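Maleylacetate reductase (Agrobacterium tumefaciens, PDB 3HL0) catalyses the NAD-linked reduction of maleylacetate to 3-oxoadipate, probably a step in the breakdown of gamma-resorcylate, as a member of the iron-containing alcohol dehydrogenase family. Local coordinates at residues A[102-107]-A[125-130]; A[113-118]-A[148-153]. One frame throughout, in Å; residues are numbered along the deposited sequence.

Contact 1. Residues A[102-107]-A[125-130]; sequences LGKAIA and EVTPIL. With NAD (nicotinamide-adenine-dinucleotide), chain D.
Lys104 reaches from helix 97-110 to the turn ahead of strand 129-134 and shows how one ammonium group can hold a cofactor-binding loop together. With CG beside the backbone N (chi1 -75°) and the chain extended from there on, its methylenes span the gap, and the side chain crosses that of Thr127 at about a right angle, touching it through NZ. Polar bonds dominate the far end. NZ gives a hydrogen bond of 2.8 Å to Ile129 O, tilted only modestly from that carbonyl plane, and another of 3.0 Å to Thr127 O, where the nitrogen stands well above the plane. A weak bond joins NZ to Thr127 OG1, and Ser124 O, just before the turn, takes a further bond from the same nitrogen. Apart from the weak bond, the partners of NZ are thus backbone carbonyls.

Thr127 and Ile129 form an ST turn, in which Thr127 OG1 accepts from Ile129 N at 3.2 Å, and this turn is also the nicotinamide end of the NAD pocket. OG1, set between the backbone N and the carbonyl carbon (chi1 86°), donates to NAD O7N over 2.6 Å. At the other half of the carboxamide, NAD N7N donates to Ile129 O at 2.9 Å. Ile129 O therefore serves both the lysine and the cofactor, and the two bonds would restrain rotation of the carboxamide. Lys104, which also lines the pocket (NZ 3.7 Å from NAD N7N), holds the two carbonyls of the turn in place.

Apolar contact is confined to the helix-proximal end. Leu130 places CD2 3.7 Å from Ala105 CA, while CD1 rests 4.0 Å from Lys104 CB. One leucine fork so packs against two consecutive residues of the helix, alongside the root of the lysine chain.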
loop_
_atom_site.group_PDB
_atom_site.type_symbol
_atom_site.label_atom_id
_atom_site.label_comp_id
_atom_site.label_asym_id
_atom_site.label_seq_id
_atom_site.Cartn_x
_atom_site.Cartn_y
_atom_site.Cartn_z
ATOM N N LEU A 102 -13.384 3.369 7.587
ATOM C CA LEU A 102 -14.034 4.642 7.221
ATOM C C LEU A 102 -15.546 4.585 7.495
ATOM O O LEU A 102 -16.118 5.517 8.074
ATOM C CB LEU A 102 -13.711 5.029 5.754
ATOM C CG LEU A 102 -14.448 6.322 5.334
ATOM C CD1 LEU A 102 -14.028 7.543 6.197
ATOM C CD2 LEU A 102 -14.237 6.602 3.817
ATOM N N GLY A 103 -16.192 3.485 7.109
ATOM C CA GLY A 103 -17.636 3.350 7.368
ATOM C C GLY A 103 -17.946 3.365 8.852
ATOM O O GLY A 103 -18.962 3.942 9.288
ATOM N N LYS A 104 -17.062 2.731 9.635
ATOM C CA LYS A 104 -17.237 2.719 11.080
ATOM C C LYS A 104 -17.081 4.124 11.653
ATOM O O LYS A 104 -17.840 4.518 12.557
ATOM C CB LYS A 104 -16.234 1.771 11.738
ATOM C CG LYS A 104 -16.541 0.280 11.592
ATOM C CD LYS A 104 -15.347 -0.558 12.060
ATOM C CE LYS A 104 -15.825 -1.975 12.422
ATOM N NZ LYS A 104 -14.679 -2.779 13.002
ATOM N N ALA A 105 -16.101 4.876 11.159
ATOM C CA ALA A 105 -15.866 6.232 11.660
ATOM C C ALA A 105 -17.015 7.167 11.300
ATOM O O ALA A 105 -17.311 8.092 12.067
ATOM C CB ALA A 105 -14.532 6.789 11.136
ATOM N N ILE A 106 -17.627 6.958 10.133
ATOM C CA ILE A 106 -18.817 7.730 9.731
ATOM C C ILE A 106 -19.987 7.330 10.642
ATOM O O ILE A 106 -20.681 8.185 11.152
ATOM C CB ILE A 106 -19.176 7.488 8.231
ATOM C CG1 ILE A 106 -18.096 8.071 7.330
ATOM C CG2 ILE A 106 -20.568 8.059 7.889
ATOM C CD1 ILE A 106 -18.181 7.557 5.870
ATOM N N ALA A 107 -20.179 6.033 10.881
ATOM C CA ALA A 107 -21.231 5.573 11.796
ATOM C C ALA A 107 -21.070 6.168 13.202
ATOM O O ALA A 107 -22.080 6.566 13.828
ATOM C CB ALA A 107 -21.248 4.034 11.863
ATOM N N GLU A 125 -15.202 -6.190 9.596
ATOM C CA GLU A 125 -16.659 -6.152 9.347
ATOM C C GLU A 125 -17.532 -6.747 10.472
ATOM O O GLU A 125 -18.747 -6.434 10.544
ATOM C CB GLU A 125 -17.003 -6.794 8.016
ATOM C CG GLU A 125 -16.635 -8.279 7.983
ATOM C CD GLU A 125 -15.200 -8.580 7.501
ATOM O OE1 GLU A 125 -14.324 -7.685 7.453
ATOM O OE2 GLU A 125 -14.960 -9.762 7.173
ATOM N N VAL A 126 -16.937 -7.612 11.309
ATOM C CA VAL A 126 -17.682 -8.207 12.436
ATOM C C VAL A 126 -17.037 -7.917 13.787
ATOM O O VAL A 126 -17.179 -8.685 14.761
ATOM C CB VAL A 126 -17.915 -9.745 12.269
ATOM C CG1 VAL A 126 -18.980 -10.023 11.170
ATOM C CG2 VAL A 126 -16.585 -10.437 11.966
ATOM N N THR A 127 -16.373 -6.766 13.873
ATOM C CA THR A 127 -15.872 -6.330 15.168
ATOM C C THR A 127 -16.395 -4.943 15.529
ATOM O O THR A 127 -16.729 -4.134 14.644
ATOM C CB THR A 127 -14.307 -6.252 15.252
ATOM O OG1 THR A 127 -13.875 -4.973 14.759
ATOM C CG2 THR A 127 -13.634 -7.393 14.544
ATOM N N PRO A 128 -16.464 -4.637 16.833
ATOM C CA PRO A 128 -16.914 -3.312 17.247
ATOM C C PRO A 128 -15.725 -2.345 17.459
ATOM O O PRO A 128 -15.881 -1.320 18.133
ATOM C CB PRO A 128 -17.635 -3.597 18.570
ATOM C CG PRO A 128 -16.772 -4.679 19.183
ATOM C CD PRO A 128 -16.377 -5.564 17.981
ATOM N N ILE A 129 -14.565 -2.671 16.867
ATOM C CA ILE A 129 -13.330 -1.916 17.126
ATOM C C ILE A 129 -13.053 -0.915 16.002
ATOM O O ILE A 129 -13.229 -1.246 14.819
ATOM C CB ILE A 129 -12.146 -2.908 17.227
ATOM C CG1 ILE A 129 -12.443 -4.003 18.269
ATOM C CG2 ILE A 129 -10.866 -2.196 17.574
ATOM C CD1 ILE A 129 -11.512 -5.268 18.093
ATOM N N LEU A 130 -12.634 0.309 16.359
ATOM C CA LEU A 130 -12.278 1.304 15.346
ATOM C C LEU A 130 -10.939 1.977 15.707
ATOM O O LEU A 130 -10.803 2.483 16.812
ATOM C CB LEU A 130 -13.392 2.370 15.239
ATOM C CG LEU A 130 -13.032 3.605 14.409
ATOM C CD1 LEU A 130 -12.774 3.274 12.921
ATOM C CD2 LEU A 130 -14.138 4.679 14.569
HETATM P PA NAD D . -6.587 -2.345 3.289
HETATM O O1A NAD D . -8.048 -2.198 3.540
HETATM O O2A NAD D . -5.682 -1.293 3.804
HETATM O O5B NAD D . -6.376 -2.688 1.746
HETATM C C5B NAD D . -5.057 -2.596 1.198
HETATM C C4B NAD D . -5.200 -2.291 -0.286
HETATM O O4B NAD D . -5.763 -3.428 -0.939
HETATM C C3B NAD D . -6.128 -1.089 -0.542
HETATM O O3B NAD D . -5.595 -0.205 -1.544
HETATM C C2B NAD D . -7.389 -1.770 -1.025
HETATM O O2B NAD D . -8.165 -0.961 -1.887
HETATM C C1B NAD D . -6.852 -3.013 -1.750
HETATM N N9A NAD D . -7.840 -4.114 -1.836
HETATM C C8A NAD D . -8.575 -4.658 -0.799
HETATM N N7A NAD D . -9.355 -5.649 -1.290
HETATM C C5A NAD D . -9.152 -5.750 -2.640
HETATM C C6A NAD D . -9.697 -6.580 -3.618
HETATM N N6A NAD D . -10.393 -7.715 -3.350
HETATM N N1A NAD D . -9.247 -6.377 -4.924
HETATM C C2A NAD D . -8.297 -5.424 -5.217
HETATM N N3A NAD D . -7.750 -4.613 -4.256
HETATM C C4A NAD D . -8.188 -4.784 -2.974
HETATM O O3 NAD D . -6.010 -3.705 3.988
HETATM P PN NAD D . -6.591 -4.597 5.212
HETATM O O1N NAD D . -5.429 -5.425 5.649
HETATM O O2N NAD D . -7.805 -5.231 4.701
HETATM O O5D NAD D . -6.946 -3.566 6.382
HETATM C C5D NAD D . -5.945 -2.991 7.217
HETATM C C4D NAD D . -6.629 -1.911 8.056
HETATM O O4D NAD D . -7.731 -2.504 8.727
HETATM C C3D NAD D . -5.681 -1.414 9.139
HETATM O O3D NAD D . -5.980 -0.029 9.377
HETATM C C2D NAD D . -6.060 -2.261 10.331
HETATM O O2D NAD D . -5.717 -1.694 11.596
HETATM C C1D NAD D . -7.560 -2.385 10.134
HETATM N N1N NAD D . -8.144 -3.542 10.799
HETATM C C2N NAD D . -9.098 -3.287 11.738
HETATM C C3N NAD D . -9.683 -4.346 12.399
HETATM C C7N NAD D . -10.725 -3.954 13.364
HETATM O O7N NAD D . -11.355 -4.990 13.941
HETATM N N7N NAD D . -10.999 -2.654 13.634
HETATM C C4N NAD D . -9.362 -5.717 12.103
HETATM C C5N NAD D . -8.378 -5.953 11.141
HETATM C C6N NAD D . -7.773 -4.855 10.502
#

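Contact 2. Residues A[113-118]-A[148-153]. With CA (calcium ion), chain C.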
loop_
_atom_site.group_PDB
_atom_site.type_symbol
_atom_site.label_atom_id
_atom_site.label_comp_id
_atom_site.label_asym_id
_atom_site.label_seq_id
_atom_site.Cartn_x
_atom_site.Cartn_y
_atom_site.Cartn_z
ATOM N N ALA A 113 -26.406 3.452 9.438
ATOM C CA ALA A 113 -26.323 1.994 9.408
ATOM C C ALA A 113 -25.202 1.614 8.421
ATOM O O ALA A 113 -24.959 2.344 7.450
ATOM C CB ALA A 113 -27.665 1.386 8.957
ATOM N N GLN A 114 -24.555 0.475 8.657
ATOM C CA GLN A 114 -23.456 -0.002 7.785
ATOM C C GLN A 114 -23.803 -1.315 7.126
ATOM O O GLN A 114 -24.174 -2.288 7.824
ATOM C CB GLN A 114 -22.204 -0.253 8.626
ATOM C CG GLN A 114 -21.673 0.987 9.349
ATOM C CD GLN A 114 -20.556 0.615 10.288
ATOM O OE1 GLN A 114 -19.446 0.290 9.866
ATOM N NE2 GLN A 114 -20.848 0.637 11.593
ATOM N N ILE A 115 -23.626 -1.382 5.806
ATOM C CA ILE A 115 -23.624 -2.636 5.077
ATOM C C ILE A 115 -22.188 -2.767 4.578
ATOM O O ILE A 115 -21.727 -1.905 3.831
ATOM C CB ILE A 115 -24.604 -2.586 3.907
ATOM C CG1 ILE A 115 -26.062 -2.521 4.422
ATOM C CG2 ILE A 115 -24.455 -3.858 3.008
ATOM C CD1 ILE A 115 -27.040 -2.124 3.310
ATOM N N VAL A 116 -21.483 -3.792 5.032
ATOM C CA VAL A 116 -20.067 -3.938 4.671
ATOM C C VAL A 116 -19.951 -5.063 3.687
ATOM O O VAL A 116 -20.580 -6.126 3.865
ATOM C CB VAL A 116 -19.203 -4.238 5.925
ATOM C CG1 VAL A 116 -17.693 -4.323 5.515
ATOM C CG2 VAL A 116 -19.406 -3.152 6.947
ATOM N N ILE A 117 -19.192 -4.821 2.616
ATOM C CA ILE A 117 -18.927 -5.818 1.572
ATOM C C ILE A 117 -17.389 -6.042 1.585
ATOM O O ILE A 117 -16.623 -5.332 0.884
ATOM C CB ILE A 117 -19.417 -5.332 0.184
ATOM C CG1 ILE A 117 -20.898 -4.953 0.241
ATOM C CG2 ILE A 117 -19.200 -6.483 -0.864
ATOM C CD1 ILE A 117 -21.346 -4.292 -1.077
ATOM N N PRO A 118 -16.913 -6.990 2.431
ATOM C CA PRO A 118 -15.459 -7.123 2.662
ATOM C C PRO A 118 -14.783 -7.757 1.464
ATOM O O PRO A 118 -15.314 -8.694 0.893
ATOM C CB PRO A 118 -15.342 -8.040 3.891
ATOM C CG PRO A 118 -16.729 -8.138 4.482
ATOM C CD PRO A 118 -17.724 -7.824 3.347
ATOM N N PRO A 148 -20.827 -3.214 12.530
ATOM C CA PRO A 148 -21.723 -3.094 11.354
ATOM C C PRO A 148 -23.006 -3.948 11.428
ATOM O O PRO A 148 -22.991 -5.086 11.913
ATOM C CB PRO A 148 -20.837 -3.533 10.165
ATOM C CG PRO A 148 -19.437 -3.200 10.649
ATOM C CD PRO A 148 -19.439 -3.540 12.132
ATOM N N GLU A 149 -24.093 -3.375 10.933
ATOM C CA GLU A 149 -25.388 -4.043 10.926
ATOM C C GLU A 149 -25.456 -5.250 10.013
ATOM O O GLU A 149 -26.097 -6.244 10.357
ATOM C CB GLU A 149 -26.475 -3.072 10.488
ATOM C CG GLU A 149 -26.941 -2.126 11.574
ATOM C CD GLU A 149 -25.938 -1.035 11.940
ATOM O OE1 GLU A 149 -24.993 -0.731 11.172
ATOM O OE2 GLU A 149 -26.070 -0.471 13.051
ATOM N N VAL A 150 -24.884 -5.143 8.807
ATOM C CA VAL A 150 -25.067 -6.182 7.811
ATOM C C VAL A 150 -23.723 -6.433 7.119
ATOM O O VAL A 150 -23.003 -5.479 6.844
ATOM C CB VAL A 150 -26.126 -5.765 6.741
ATOM C CG1 VAL A 150 -26.228 -6.801 5.653
ATOM C CG2 VAL A 150 -27.498 -5.489 7.381
ATOM N N VAL A 151 -23.379 -7.687 6.868
ATOM C CA VAL A 151 -22.167 -7.970 6.099
ATOM C C VAL A 151 -22.567 -8.860 4.939
ATOM O O VAL A 151 -23.333 -9.814 5.134
ATOM C CB VAL A 151 -21.161 -8.747 6.968
ATOM C CG1 VAL A 151 -19.897 -9.052 6.174
ATOM C CG2 VAL A 151 -20.829 -7.977 8.226
ATOM N N ILE A 152 -22.135 -8.493 3.722
ATOM C CA ILE A 152 -22.399 -9.291 2.516
ATOM C C ILE A 152 -21.066 -9.851 2.059
ATOM O O ILE A 152 -20.195 -9.105 1.607
ATOM C CB ILE A 152 -23.054 -8.414 1.415
ATOM C CG1 ILE A 152 -24.387 -7.893 1.933
ATOM C CG2 ILE A 152 -23.259 -9.205 0.121
ATOM C CD1 ILE A 152 -25.079 -6.976 0.888
ATOM N N TYR A 153 -20.913 -11.159 2.173
ATOM C CA TYR A 153 -19.692 -11.824 1.737
ATOM C C TYR A 153 -19.891 -12.423 0.351
ATOM O O TYR A 153 -20.663 -13.393 0.165
ATOM C CB TYR A 153 -19.327 -12.970 2.683
ATOM C CG TYR A 153 -18.685 -12.541 3.984
ATOM C CD1 TYR A 153 -17.405 -11.971 3.990
ATOM C CD2 TYR A 153 -19.338 -12.748 5.204
ATOM C CE1 TYR A 153 -16.782 -11.604 5.212
ATOM C CE2 TYR A 153 -18.756 -12.396 6.385
ATOM C CZ TYR A 153 -17.480 -11.837 6.404
ATOM O OH TYR A 153 -16.925 -11.499 7.591
HETATM CA CA CA C . -25.080 1.282 14.365
HETATM O O HOH W 1 -23.764 1.462 12.208
HETATM O O HOH W 2 -17.837 -9.492 0.029
HETATM O O HOH W 3 -23.848 -0.349 15.292
HETATM O O HOH W 4 -23.970 3.225 14.755
HETATM O O HOH W 5 -26.066 2.268 16.295
HETATM O O HOH W 6 -26.737 2.597 13.131
#
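The Tyr153 ring has Val151 CG1 over one face, offset toward the rim, and Pro118 CG approaches its CE1 obliquely at 3.5 Å. The tyrosine OH is hydrogen-bonded to Glu125 OE2. The Gln114 amide lies against Pro148, with OE1 3.6 Å from Pro148 CG; NE2 bonds to Ile146 O. The Glu149 carboxylate, about 62° from the amide plane, bends back at chi2 (72°) and takes the Gln114 N-H on OE1 at 2.8 Å, from above its plane. Its OE2 binds calcium at 2.4 Å, and five waters complete the ion's ligands; one of these waters accepts from Gln114 NE2 and donates to Glu149 OE1.

Strands 113-118 and 150-153 are parallel neighbours in the six-stranded sheet of the nucleotide-binding part of the fold. The ladder runs Val150 N to Gln114 O, Val116 N to Val150 O, and Ile152 N to Val116 O (2.8 Å).

On one face of the sheet Ile115 lies side by side with Val150, and Ile115 CG2 touches Ile152 CD1; helix 25-31 packs here. On the other, Val116 CG2 meets Pro148 CB at 3.5 Å, with helix 97-110 beyond.

From the N terminus, helix 97-110 leads directly into strand 113-118; the chain then passes through the turn ahead of strand 129-134 and the hairpin that strand makes with 137-142 before returning as strand 150-153. Contact 1 closes the loop from the helix to the turn, and contact 2 the longer one from strand to strand. Their segments alternate, so the two closures cross rather than nest. They also touch: Lys104 CG packs on Gln114 OE1, and Glu125 O on Pro148 CG. Together they tie helix, parallel sheet and hairpin around the pocket, contact 1 beside the nicotinamide and contact 2 reaching the calcium at its Glu149 end.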